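Putative capsular polysaccharide biosynthesis protein (Streptococcus pneumoniae serotype 4, PDB 6EWJ) probably acts as a pyridoxal phosphate-dependent sugar aminotransferase in teichoic acid biosynthesis. Local coordinates at residues E136-V141 with L307-E312; L181-K186 with V314-H319; T197-H202 with S214-A219; P282-R287 with L385-S390. All blocks are in the same frame, centred on the assembly; numbering follows the deposited sequence.

Contact 1: residues E136-V141 with L307-E312; sequences ELAGIV and LAHKTE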
loop_
_atom_site.group_PDB
_atom_site.type_symbol
_atom_site.label_atom_id
_atom_site.label_comp_id
_atom_site.label_asym_id
_atom_site.label_seq_id
_atom_site.Cartn_x
_atom_site.Cartn_y
_atom_site.Cartn_z
ATOM N N GLU A 136 -9.645 14.000 -14.759
ATOM C CA GLU A 136 -9.015 14.669 -15.861
ATOM C C GLU A 136 -8.796 13.593 -16.937
ATOM O O GLU A 136 -7.697 13.130 -17.216
ATOM C CB GLU A 136 -7.722 15.376 -15.452
ATOM C CG GLU A 136 -7.699 16.016 -14.083
ATOM C CD GLU A 136 -8.692 17.144 -13.849
ATOM O OE1 GLU A 136 -9.469 17.546 -14.750
ATOM O OE2 GLU A 136 -8.699 17.621 -12.682
ATOM N N LEU A 137 -9.907 13.190 -17.551
ATOM C CA LEU A 137 -9.906 12.018 -18.410
ATOM C C LEU A 137 -8.977 12.181 -19.596
ATOM O O LEU A 137 -9.054 13.196 -20.319
ATOM C CB LEU A 137 -11.299 11.720 -18.930
ATOM C CG LEU A 137 -11.420 10.402 -19.692
ATOM C CD1 LEU A 137 -11.383 9.201 -18.747
ATOM C CD2 LEU A 137 -12.753 10.398 -20.444
ATOM N N ALA A 138 -8.165 11.144 -19.839
ATOM C CA ALA A 138 -7.203 11.081 -20.915
ATOM C C ALA A 138 -6.101 12.154 -20.869
ATOM O O ALA A 138 -5.262 12.203 -21.759
ATOM C CB ALA A 138 -7.912 11.099 -22.251
ATOM N N GLY A 139 -6.097 12.980 -19.833
ATOM C CA GLY A 139 -5.168 14.128 -19.666
ATOM C C GLY A 139 -5.839 15.474 -19.828
ATOM O O GLY A 139 -5.254 16.529 -19.554
ATOM N N ILE A 140 -7.078 15.443 -20.262
ATOM C CA ILE A 140 -7.854 16.645 -20.486
ATOM C C ILE A 140 -8.418 17.143 -19.138
ATOM O O ILE A 140 -9.202 16.450 -18.503
ATOM C CB ILE A 140 -9.002 16.340 -21.461
ATOM C CG1 ILE A 140 -8.428 15.747 -22.767
ATOM C CG2 ILE A 140 -9.800 17.603 -21.756
ATOM C CD1 ILE A 140 -9.434 14.974 -23.578
ATOM N N VAL A 141 -8.053 18.391 -18.762
ATOM C CA VAL A 141 -8.360 18.937 -17.452
ATOM C C VAL A 141 -9.745 19.535 -17.520
ATOM O O VAL A 141 -10.080 20.159 -18.520
ATOM C CB VAL A 141 -7.347 20.034 -17.022
ATOM C CG1 VAL A 141 -7.767 20.692 -15.717
ATOM C CG2 VAL A 141 -5.964 19.406 -16.829
ATOM N N LEU A 307 -11.566 12.731 -28.743
ATOM C CA LEU A 307 -11.628 13.807 -27.778
ATOM C C LEU A 307 -10.447 14.719 -28.077
ATOM O O LEU A 307 -9.338 14.208 -28.347
ATOM C CB LEU A 307 -11.459 13.328 -26.335
ATOM C CG LEU A 307 -12.483 12.460 -25.680
ATOM C CD1 LEU A 307 -12.139 12.416 -24.193
ATOM C CD2 LEU A 307 -13.906 12.929 -25.954
ATOM N N ALA A 308 -10.688 16.015 -27.966
ATOM C CA ALA A 308 -9.672 17.012 -28.295
ATOM C C ALA A 308 -8.673 17.139 -27.165
ATOM O O ALA A 308 -9.048 17.328 -26.004
ATOM C CB ALA A 308 -10.297 18.359 -28.622
ATOM N N HIS A 309 -7.407 16.968 -27.524
ATOM C CA HIS A 309 -6.316 17.135 -26.575
ATOM C C HIS A 309 -5.758 18.518 -26.461
ATOM O O HIS A 309 -4.965 18.809 -25.560
ATOM C CB HIS A 309 -5.228 16.099 -26.847
ATOM C CG HIS A 309 -5.608 14.726 -26.390
ATOM N ND1 HIS A 309 -5.502 14.325 -25.074
ATOM C CD2 HIS A 309 -6.061 13.650 -27.073
ATOM C CE1 HIS A 309 -5.854 13.055 -24.967
ATOM N NE2 HIS A 309 -6.202 12.619 -26.158
ATOM N N LYS A 310 -6.154 19.386 -27.385
ATOM C CA LYS A 310 -5.735 20.770 -27.361
ATOM C C LYS A 310 -6.992 21.601 -27.527
ATOM O O LYS A 310 -7.707 21.381 -28.482
ATOM C CB LYS A 310 -4.707 21.022 -28.465
ATOM C CG LYS A 310 -4.120 22.431 -28.532
ATOM C CD LYS A 310 -3.874 23.122 -27.188
ATOM C CE LYS A 310 -2.825 24.257 -27.329
ATOM N NZ LYS A 310 -2.456 24.980 -26.073
ATOM N N THR A 311 -7.297 22.432 -26.532
ATOM C CA THR A 311 -8.432 23.334 -26.559
ATOM C C THR A 311 -7.957 24.774 -26.237
ATOM O O THR A 311 -6.807 25.011 -25.918
ATOM C CB THR A 311 -9.574 22.909 -25.606
ATOM O OG1 THR A 311 -9.218 23.169 -24.233
ATOM C CG2 THR A 311 -9.953 21.413 -25.825
ATOM N N GLU A 312 -8.900 25.686 -26.277
ATOM C CA GLU A 312 -8.716 27.056 -25.839
ATOM C C GLU A 312 -8.130 27.165 -24.437
ATOM O O GLU A 312 -7.243 27.997 -24.180
ATOM C CB GLU A 312 -10.093 27.711 -25.911
ATOM C CG GLU A 312 -10.144 29.207 -25.745
ATOM C CD GLU A 312 -11.437 29.767 -26.249
ATOM O OE1 GLU A 312 -12.354 30.000 -25.433
ATOM O OE2 GLU A 312 -11.537 29.978 -27.479
#
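A138 O is met by two groups: the backbone N of H319 hydrogen-bonds to it, and the imidazole of H309 turns its edge to it, CE1 lying 3.4 Å from A138 O and near the ring plane. In this probable fold-type-I aminotransferase, the meeting joins the loop after strand 129-132 of the central mixed sheet to the loop between strands 304-306 and 314-315. A type II turn from E136 to G139, closed by G139 N to E136 O (3.1 Å), gives A138 its positive phi and aims its CB at the ring, 3.9 Å from H309 CE1. The polar ends of the imidazole are engaged by other residues: ND1 hydrogen-bonds S316 OG, while NE2 makes a weak bond to L320 O. Such double anchoring should limit rotation of the ring. I140 comes over one of its faces. With CG1 anti to its own carbonyl carbon (chi1 -56°), the longer branch reaches across the gap, and CD1 stands 4.2 Å above the imidazole plane, offset toward the rim. L137 packs more loosely on L307, and its side chain also comes within about 3 Å of that of Y351, a residue of the pyridoxal phosphate site, so the contact borders the cofactor pocket. I140 CD1 finishes wedged between A308 O, at 3.4 Å, and L307 CD1, at 3.8 Å.

Contact 2: residues L181-K186 with V314-H319; sequences LGSTYK and VESSRH. Unlike the reference sequence in segment 181-186: T184 (reference Ile).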
loop_
_atom_site.group_PDB
_atom_site.type_symbol
_atom_site.label_atom_id
_atom_site.label_comp_id
_atom_site.label_asym_id
_atom_site.label_seq_id
_atom_site.Cartn_x
_atom_site.Cartn_y
_atom_site.Cartn_z
ATOM N N LEU A 181 -0.645 13.976 -15.298
ATOM C CA LEU A 181 0.650 14.571 -14.957
ATOM C C LEU A 181 1.219 15.288 -16.198
ATOM O O LEU A 181 1.389 14.654 -17.265
ATOM C CB LEU A 181 1.632 13.560 -14.470
ATOM C CG LEU A 181 2.990 14.167 -14.055
ATOM C CD1 LEU A 181 2.886 15.017 -12.782
ATOM C CD2 LEU A 181 3.981 13.025 -13.906
ATOM N N GLY A 182 1.480 16.603 -16.051
ATOM C CA GLY A 182 1.956 17.430 -17.146
ATOM C C GLY A 182 0.909 18.117 -18.009
ATOM O O GLY A 182 1.262 18.833 -18.918
ATOM N N SER A 183 -0.374 17.901 -17.755
ATOM C CA SER A 183 -1.430 18.617 -18.440
ATOM C C SER A 183 -1.486 20.048 -17.895
ATOM O O SER A 183 -1.049 20.300 -16.778
ATOM C CB SER A 183 -2.789 17.932 -18.227
ATOM O OG SER A 183 -2.766 16.600 -18.737
ATOM N N THR A 184 -2.017 20.965 -18.693
ATOM C CA THR A 184 -2.260 22.348 -18.255
ATOM C C THR A 184 -3.684 22.845 -18.580
ATOM O O THR A 184 -4.334 22.369 -19.490
ATOM C CB THR A 184 -1.284 23.341 -18.893
ATOM O OG1 THR A 184 -1.522 23.321 -20.286
ATOM C CG2 THR A 184 0.170 22.974 -18.583
ATOM N N TYR A 185 -4.142 23.775 -17.745
ATOM C CA TYR A 185 -5.426 24.460 -17.831
ATOM C C TYR A 185 -5.122 25.931 -17.654
ATOM O O TYR A 185 -4.666 26.354 -16.592
ATOM C CB TYR A 185 -6.336 24.010 -16.700
ATOM C CG TYR A 185 -7.618 24.752 -16.571
ATOM C CD1 TYR A 185 -8.636 24.490 -17.423
ATOM C CD2 TYR A 185 -7.836 25.652 -15.541
ATOM C CE1 TYR A 185 -9.830 25.197 -17.356
ATOM C CE2 TYR A 185 -9.025 26.362 -15.440
ATOM C CZ TYR A 185 -10.022 26.128 -16.372
ATOM O OH TYR A 185 -11.226 26.757 -16.291
ATOM N N LYS A 186 -5.379 26.711 -18.705
ATOM C CA LYS A 186 -5.082 28.135 -18.746
ATOM C C LYS A 186 -3.623 28.362 -18.406
ATOM O O LYS A 186 -3.291 29.258 -17.649
ATOM C CB LYS A 186 -6.035 28.908 -17.840
ATOM C CG LYS A 186 -7.480 28.806 -18.361
ATOM C CD LYS A 186 -8.481 29.595 -17.548
ATOM C CE LYS A 186 -9.839 29.555 -18.228
ATOM N NZ LYS A 186 -10.416 30.893 -18.306
ATOM N N VAL A 314 -7.084 24.025 -22.529
ATOM C CA VAL A 314 -6.343 22.850 -22.115
ATOM C C VAL A 314 -5.248 22.489 -23.103
ATOM O O VAL A 314 -5.486 22.457 -24.320
ATOM C CB VAL A 314 -7.285 21.618 -21.954
ATOM C CG1 VAL A 314 -6.507 20.287 -21.693
ATOM C CG2 VAL A 314 -8.277 21.903 -20.856
ATOM N N GLU A 315 -4.078 22.177 -22.566
ATOM C CA GLU A 315 -3.089 21.364 -23.263
ATOM C C GLU A 315 -2.969 20.045 -22.481
ATOM O O GLU A 315 -2.368 19.983 -21.384
ATOM C CB GLU A 315 -1.731 22.074 -23.334
ATOM C CG GLU A 315 -0.560 21.261 -23.919
ATOM C CD GLU A 315 -0.472 21.243 -25.422
ATOM O OE1 GLU A 315 -1.354 21.757 -26.116
ATOM O OE2 GLU A 315 0.493 20.658 -25.946
ATOM N N SER A 316 -3.514 18.988 -23.068
ATOM C CA SER A 316 -3.512 17.665 -22.436
ATOM C C SER A 316 -2.147 17.031 -22.467
ATOM O O SER A 316 -1.390 17.257 -23.389
ATOM C CB SER A 316 -4.535 16.738 -23.151
ATOM O OG SER A 316 -4.469 15.396 -22.657
ATOM N N SER A 317 -1.836 16.238 -21.430
ATOM C CA SER A 317 -0.639 15.358 -21.421
ATOM C C SER A 317 -0.726 14.205 -22.410
ATOM O O SER A 317 0.251 13.520 -22.620
ATOM C CB SER A 317 -0.360 14.811 -20.004
ATOM O OG SER A 317 -1.528 14.170 -19.492
ATOM N N ARG A 318 -1.919 13.975 -22.982
ATOM C CA ARG A 318 -2.146 13.027 -24.067
ATOM C C ARG A 318 -1.878 11.605 -23.609
ATOM O O ARG A 318 -0.988 10.902 -24.143
ATOM C CB ARG A 318 -1.353 13.399 -25.307
ATOM C CG ARG A 318 -1.793 14.749 -25.887
ATOM C CD ARG A 318 -0.906 15.201 -27.015
ATOM N NE ARG A 318 -1.339 16.477 -27.584
ATOM C CZ ARG A 318 -1.038 17.697 -27.122
ATOM N NH1 ARG A 318 -0.299 17.846 -26.004
ATOM N NH2 ARG A 318 -1.495 18.764 -27.767
ATOM N N HIS A 319 -2.603 11.237 -22.563
ATOM C CA HIS A 319 -2.482 9.874 -21.954
ATOM C C HIS A 319 -3.300 8.772 -22.652
ATOM O O HIS A 319 -2.778 7.702 -22.936
ATOM C CB HIS A 319 -2.877 9.929 -20.477
ATOM C CG HIS A 319 -2.906 8.583 -19.854
ATOM N ND1 HIS A 319 -1.836 7.721 -19.925
ATOM C CD2 HIS A 319 -3.917 7.888 -19.303
ATOM C CE1 HIS A 319 -2.181 6.566 -19.398
ATOM N NE2 HIS A 319 -3.432 6.654 -18.999
#
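S183 OG takes two bonds from a single residue across the contact, S317 OG donating to it at 2.8 Å and S317 N at 2.9 Å. Its own proton is then available for a third partner, G139 O. S317 can bond twice because its OG sits between backbone N and carbonyl carbon (chi1 54°), on the same side as the amide; its CB meanwhile rests 3.3 Å from L181 O. Next along, T184 and E315 form an antiparallel hydrogen-bonded pair: T184 N reaches E315 O at 2.9 Å and 167°, while E315 N returns a more bent bond to T184 O. Their side chains lie alongside each other on one face of the sheet, T184 OG1 against E315 CB at 3.3 Å. Y185 and V314, the neighbouring non-hydrogen-bonded pair, occupy the other face, V314 CG2 at the phenol edge. This bridge joins strand 314-315 to 184-185, the middle strand of a small three-stranded sheet completed by 188-189. In the next shell, E315 bends at chi2 and is held by R318, whose NH1 meets OE2 at 2.9 Å from above the carboxylate plane. S316 OG, which also bonds H309 ND1, accepts R318 N in an ST turn, and Y185 OH bonds D145 N.

Contact 3: residues T197-H202 with S214-A219; sequences TSFSFH and SATWKA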
loop_
_atom_site.group_PDB
_atom_site.type_symbol
_atom_site.label_atom_id
_atom_site.label_comp_id
_atom_site.label_asym_id
_atom_site.label_seq_id
_atom_site.Cartn_x
_atom_site.Cartn_y
_atom_site.Cartn_z
ATOM N N THR A 197 -4.740 17.353 -5.429
ATOM C CA THR A 197 -4.641 16.539 -6.637
ATOM C C THR A 197 -3.967 15.191 -6.335
ATOM O O THR A 197 -2.930 15.151 -5.648
ATOM C CB THR A 197 -3.882 17.286 -7.758
ATOM O OG1 THR A 197 -4.500 18.566 -7.987
ATOM C CG2 THR A 197 -3.868 16.498 -9.057
ATOM N N SER A 198 -4.520 14.109 -6.886
ATOM C CA SER A 198 -3.807 12.816 -6.974
ATOM C C SER A 198 -3.327 12.501 -8.377
ATOM O O SER A 198 -4.047 12.654 -9.339
ATOM C CB SER A 198 -4.683 11.605 -6.505
ATOM O OG SER A 198 -5.939 11.677 -7.123
ATOM N N PHE A 199 -2.133 11.968 -8.446
ATOM C CA PHE A 199 -1.513 11.486 -9.657
ATOM C C PHE A 199 -1.200 10.010 -9.569
ATOM O O PHE A 199 -1.006 9.454 -8.459
ATOM C CB PHE A 199 -0.185 12.226 -9.875
ATOM C CG PHE A 199 -0.334 13.693 -10.203
ATOM C CD1 PHE A 199 -0.691 14.096 -11.471
ATOM C CD2 PHE A 199 -0.061 14.682 -9.237
ATOM C CE1 PHE A 199 -0.847 15.456 -11.792
ATOM C CE2 PHE A 199 -0.195 16.038 -9.544
ATOM C CZ PHE A 199 -0.566 16.411 -10.822
ATOM N N SER A 200 -1.069 9.380 -10.731
ATOM C CA SER A 200 -0.823 7.937 -10.807
ATOM C C SER A 200 0.447 7.769 -11.624
ATOM O O SER A 200 0.563 8.363 -12.676
ATOM C CB SER A 200 -1.917 7.167 -11.540
ATOM O OG SER A 200 -1.579 5.797 -11.684
ATOM N N PHE A 201 1.297 6.859 -11.155
ATOM C CA PHE A 201 2.487 6.431 -11.855
ATOM C C PHE A 201 2.431 4.934 -12.098
ATOM O O PHE A 201 3.468 4.241 -12.179
ATOM C CB PHE A 201 3.768 6.786 -11.032
ATOM C CG PHE A 201 3.765 8.133 -10.400
ATOM C CD1 PHE A 201 3.297 9.268 -11.060
ATOM C CD2 PHE A 201 4.346 8.302 -9.173
ATOM C CE1 PHE A 201 3.340 10.519 -10.453
ATOM C CE2 PHE A 201 4.446 9.572 -8.579
ATOM C CZ PHE A 201 3.910 10.655 -9.202
ATOM N N HIS A 202 1.215 4.393 -12.234
ATOM C CA HIS A 202 1.023 2.985 -12.569
ATOM C C HIS A 202 1.720 2.605 -13.872
ATOM O O HIS A 202 1.945 3.502 -14.755
ATOM C CB HIS A 202 -0.482 2.680 -12.621
ATOM C CG HIS A 202 -0.793 1.245 -12.894
ATOM N ND1 HIS A 202 -1.034 0.762 -14.165
ATOM C CD2 HIS A 202 -0.918 0.190 -12.067
ATOM C CE1 HIS A 202 -1.273 -0.539 -14.104
ATOM N NE2 HIS A 202 -1.180 -0.917 -12.841
ATOM N N SER A 214 1.034 10.064 -6.295
ATOM C CA SER A 214 1.278 11.147 -5.379
ATOM C C SER A 214 0.034 11.926 -5.034
ATOM O O SER A 214 -0.917 11.978 -5.827
ATOM C CB SER A 214 2.382 12.096 -5.955
ATOM O OG SER A 214 1.872 12.842 -7.073
ATOM N N ALA A 215 0.116 12.614 -3.905
ATOM C CA ALA A 215 -0.815 13.665 -3.487
ATOM C C ALA A 215 -0.090 14.996 -3.398
ATOM O O ALA A 215 1.018 15.106 -2.851
ATOM C CB ALA A 215 -1.389 13.361 -2.124
ATOM N N THR A 216 -0.742 16.022 -3.889
ATOM C CA THR A 216 -0.293 17.365 -3.680
ATOM C C THR A 216 -1.502 18.298 -3.522
ATOM O O THR A 216 -2.661 17.861 -3.610
ATOM C CB THR A 216 0.663 17.812 -4.818
ATOM O OG1 THR A 216 1.335 19.035 -4.460
ATOM C CG2 THR A 216 -0.101 17.987 -6.149
ATOM N N TRP A 217 -1.207 19.581 -3.295
ATOM C CA TRP A 217 -2.213 20.581 -3.051
ATOM C C TRP A 217 -1.714 21.921 -3.548
ATOM O O TRP A 217 -0.522 22.213 -3.483
ATOM C CB TRP A 217 -2.597 20.674 -1.566
ATOM C CG TRP A 217 -1.448 20.927 -0.631
ATOM C CD1 TRP A 217 -0.984 22.159 -0.186
ATOM C CD2 TRP A 217 -0.641 19.941 -0.013
ATOM N NE1 TRP A 217 0.094 21.975 0.668
ATOM C CE2 TRP A 217 0.312 20.615 0.791
ATOM C CE3 TRP A 217 -0.600 18.539 -0.083
ATOM C CZ2 TRP A 217 1.266 19.929 1.522
ATOM C CZ3 TRP A 217 0.380 17.851 0.657
ATOM C CH2 TRP A 217 1.286 18.551 1.437
ATOM N N LYS A 218 -2.628 22.752 -4.013
ATOM C CA LYS A 218 -2.206 24.064 -4.461
ATOM C C LYS A 218 -1.932 24.981 -3.255
ATOM O O LYS A 218 -2.528 24.838 -2.187
ATOM C CB LYS A 218 -3.197 24.643 -5.472
ATOM C CG LYS A 218 -4.437 25.294 -4.912
ATOM C CD LYS A 218 -5.282 25.778 -6.092
ATOM C CE LYS A 218 -6.514 26.524 -5.632
ATOM N NZ LYS A 218 -7.361 26.781 -6.824
ATOM N N ALA A 219 -1.001 25.913 -3.443
ATOM C CA ALA A 219 -0.670 26.884 -2.408
ATOM C C ALA A 219 -1.952 27.575 -1.958
ATOM O O ALA A 219 -2.740 28.018 -2.774
ATOM C CB ALA A 219 0.343 27.909 -2.930
#
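F199 leaves its strand beside S214, and its CB already lies 3.5 Å from S214 OG. One atom further, CG is still near that hydroxyl, and CD2 touches it most closely, at 3.4 Å, with the oxygen at the ring edge. Beyond this, CE2 meets T216 CG2 at 3.9 Å, again edge-on, while the far rim, CE1, packs on L181 CA. T197 CG2, two residues back on the same strand, covers one face of the ring at 3.7 Å above the plane. S214 OG therefore lies among aromatic carbon, for F201 CZ approaches it as well, at 3.7 Å. T216 OG1, anti to the backbone N (chi1 -167°), bonds K57 O and T55 OG1, and the methyl is the branch that meets F199. Beneath these side chains the backbones are tied by four bonds in two hydrogen-bonded pairs, T197 with T216 and F199 with S214; F199 N to S214 O is 2.9 Å long, nearly straight, and in the carbonyl plane. S200, a pyridoxal phosphate-binding residue, closes the strand and accepts H202 N in an ST turn. Strand 213-217 running antiparallel beside 196-200 is the hallmark of the large-domain sheet of fold-type-I aminotransferases, otherwise largely parallel.

Contact 4: residues P282-R287 with L385-S390; sequences PSLLQR and LHTKLS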
loop_
_atom_site.group_PDB
_atom_site.type_symbol
_atom_site.label_atom_id
_atom_site.label_comp_id
_atom_site.label_asym_id
_atom_site.label_seq_id
_atom_site.Cartn_x
_atom_site.Cartn_y
_atom_site.Cartn_z
ATOM N N PRO A 282 9.471 15.756 -20.591
ATOM C CA PRO A 282 9.335 16.652 -21.755
ATOM C C PRO A 282 9.412 15.921 -23.101
ATOM O O PRO A 282 8.468 16.054 -23.884
ATOM C CB PRO A 282 10.501 17.652 -21.573
ATOM C CG PRO A 282 10.704 17.693 -20.100
ATOM C CD PRO A 282 10.438 16.292 -19.614
ATOM N N SER A 283 10.425 15.075 -23.338
ATOM C CA SER A 283 10.520 14.317 -24.613
ATOM C C SER A 283 9.367 13.309 -24.839
ATOM O O SER A 283 8.877 13.120 -25.969
ATOM C CB SER A 283 11.852 13.579 -24.748
ATOM O OG SER A 283 11.909 12.498 -23.854
ATOM N N LEU A 284 8.951 12.658 -23.761
ATOM C CA LEU A 284 7.805 11.700 -23.825
ATOM C C LEU A 284 6.505 12.402 -24.185
ATOM O O LEU A 284 5.760 11.957 -25.037
ATOM C CB LEU A 284 7.672 10.931 -22.521
ATOM C CG LEU A 284 8.859 10.016 -22.220
ATOM C CD1 LEU A 284 8.744 9.380 -20.831
ATOM C CD2 LEU A 284 9.071 8.913 -23.249
ATOM N N LEU A 285 6.276 13.532 -23.539
ATOM C CA LEU A 285 5.146 14.372 -23.827
ATOM C C LEU A 285 5.146 14.834 -25.290
ATOM O O LEU A 285 4.094 14.885 -25.906
ATOM C CB LEU A 285 5.111 15.560 -22.865
ATOM C CG LEU A 285 4.734 15.288 -21.409
ATOM C CD1 LEU A 285 4.622 16.618 -20.667
ATOM C CD2 LEU A 285 3.420 14.531 -21.299
ATOM N N GLN A 286 6.334 15.187 -25.819
ATOM C CA GLN A 286 6.455 15.657 -27.209
ATOM C C GLN A 286 6.088 14.543 -28.185
ATOM O O GLN A 286 5.277 14.751 -29.084
ATOM C CB GLN A 286 7.872 16.202 -27.488
ATOM C CG GLN A 286 8.061 16.757 -28.910
ATOM C CD GLN A 286 7.101 17.891 -29.241
ATOM O OE1 GLN A 286 6.955 18.834 -28.466
ATOM N NE2 GLN A 286 6.403 17.782 -30.371
ATOM N N ARG A 287 6.641 13.349 -27.969
ATOM C CA ARG A 287 6.281 12.186 -28.788
ATOM C C ARG A 287 4.770 11.903 -28.770
ATOM O O ARG A 287 4.174 11.678 -29.829
ATOM C CB ARG A 287 7.035 10.927 -28.365
ATOM C CG ARG A 287 6.760 9.689 -29.229
ATOM C CD ARG A 287 7.058 9.881 -30.706
ATOM N NE ARG A 287 6.616 8.718 -31.474
ATOM C CZ ARG A 287 6.178 8.725 -32.739
ATOM N NH1 ARG A 287 6.139 9.850 -33.465
ATOM N NH2 ARG A 287 5.812 7.579 -33.315
ATOM N N LEU A 385 -1.990 4.708 -27.307
ATOM C CA LEU A 385 -1.240 5.987 -27.255
ATOM C C LEU A 385 -0.145 5.844 -26.210
ATOM O O LEU A 385 -0.393 5.951 -25.007
ATOM C CB LEU A 385 -2.147 7.161 -26.913
ATOM C CG LEU A 385 -1.516 8.569 -26.911
ATOM C CD1 LEU A 385 -0.838 8.897 -28.213
ATOM C CD2 LEU A 385 -2.553 9.628 -26.574
ATOM N N HIS A 386 1.060 5.566 -26.703
ATOM C CA HIS A 386 2.218 5.395 -25.874
ATOM C C HIS A 386 3.439 5.598 -26.762
ATOM O O HIS A 386 3.343 5.618 -28.002
ATOM C CB HIS A 386 2.224 3.983 -25.277
ATOM C CG HIS A 386 2.104 2.886 -26.291
ATOM N ND1 HIS A 386 3.180 2.393 -26.999
ATOM C CD2 HIS A 386 1.031 2.171 -26.708
ATOM C CE1 HIS A 386 2.778 1.415 -27.794
ATOM N NE2 HIS A 386 1.471 1.273 -27.646
ATOM N N THR A 387 4.596 5.664 -26.110
ATOM C CA THR A 387 5.816 6.138 -26.783
ATOM C C THR A 387 6.630 5.042 -27.466
ATOM O O THR A 387 7.689 5.320 -27.981
ATOM C CB THR A 387 6.681 6.890 -25.772
ATOM O OG1 THR A 387 6.772 6.126 -24.560
ATOM C CG2 THR A 387 6.025 8.227 -25.472
ATOM N N LYS A 388 6.157 3.796 -27.411
ATOM C CA LYS A 388 6.707 2.716 -28.207
ATOM C C LYS A 388 6.027 2.550 -29.575
ATOM O O LYS A 388 6.501 1.767 -30.394
ATOM C CB LYS A 388 6.647 1.390 -27.423
ATOM C CG LYS A 388 7.228 1.451 -25.999
ATOM C CD LYS A 388 8.734 1.622 -25.989
ATOM C CE LYS A 388 9.479 0.347 -26.331
ATOM N NZ LYS A 388 10.937 0.568 -26.105
ATOM N N LEU A 389 4.955 3.294 -29.835
ATOM C CA LEU A 389 4.317 3.294 -31.162
ATOM C C LEU A 389 5.227 3.924 -32.229
ATOM O O LEU A 389 5.696 5.042 -32.055
ATOM C CB LEU A 389 3.012 4.097 -31.153
ATOM C CG LEU A 389 1.798 3.528 -30.443
ATOM C CD1 LEU A 389 0.690 4.574 -30.421
ATOM C CD2 LEU A 389 1.320 2.257 -31.125
ATOM N N SER A 390 5.452 3.213 -33.322
ATOM C CA SER A 390 6.076 3.807 -34.500
ATOM C C SER A 390 5.031 4.599 -35.315
ATOM O O SER A 390 3.831 4.323 -35.258
ATOM C CB SER A 390 6.668 2.714 -35.386
ATOM O OG SER A 390 5.629 1.914 -35.943
HETATM O O HOH W 1 7.198 6.141 -30.479
#
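The guanidinium of R287 presents its edge to the loop at L389: NH2 points at L389 O, 2.8 Å away and only 2° out of the guanidinium plane, in a nearly straight bond of 169°. The donor is tilted from the L389 carbonyl plane. At the same rim a water accepts from NE at 2.8 Å and donates to T387 O at 2.7 Å; its still shorter approach to L389 O is doubtful. The second flat group, the imidazole of H386, carries L389 CG over one face, 3.5 Å above the plane and displaced toward the rim, with K388 CA at its edge and NE2 bonded to P13 O. L389 is the last residue of a type I turn that begins at H386; the chain then leads into helix 391-409, and S390 is the N-cap of that helix, its OG accepting from E393 N. Helix 268-299, the long helix that supplies R287, is thereby tied to the start of the last helix of the chain, and D391 adds a salt bridge to NH2. The arginine gets there by leaving its backbone with CG anti to N and bending at chi2 (57°), sliding past T387 in the opposite direction. T387 CG2 packs nearer the helix, 3.8 Å from L284 CD2 and equally close to L284 O, while T387 OG1 bonds D18 OD2.

Contacts 1 and 2 are near neighbours, their centres about 7 Å apart, and are joined by side-chain hydrogen bonds. Segments of contacts 1, 2 and 4 alternate along the chain, so residues 307-390 fold back on parts that come before them. Contact 3, a local pairing within the large mixed sheet, lies in sequence between the two segments of contacts 1 and 2 and is complete before contact 4 begins; its centre is about 14 Å from that of contact 2, which it touches by packing. Contact 4, also about 14 Å from contact 2, joins helix 268-299 to the loop leading into the last helix; L285 and L385 pack on 317-319. Contacts 1 to 3 lie close to, and contact 3 includes, residues of the pyridoxal phosphate site.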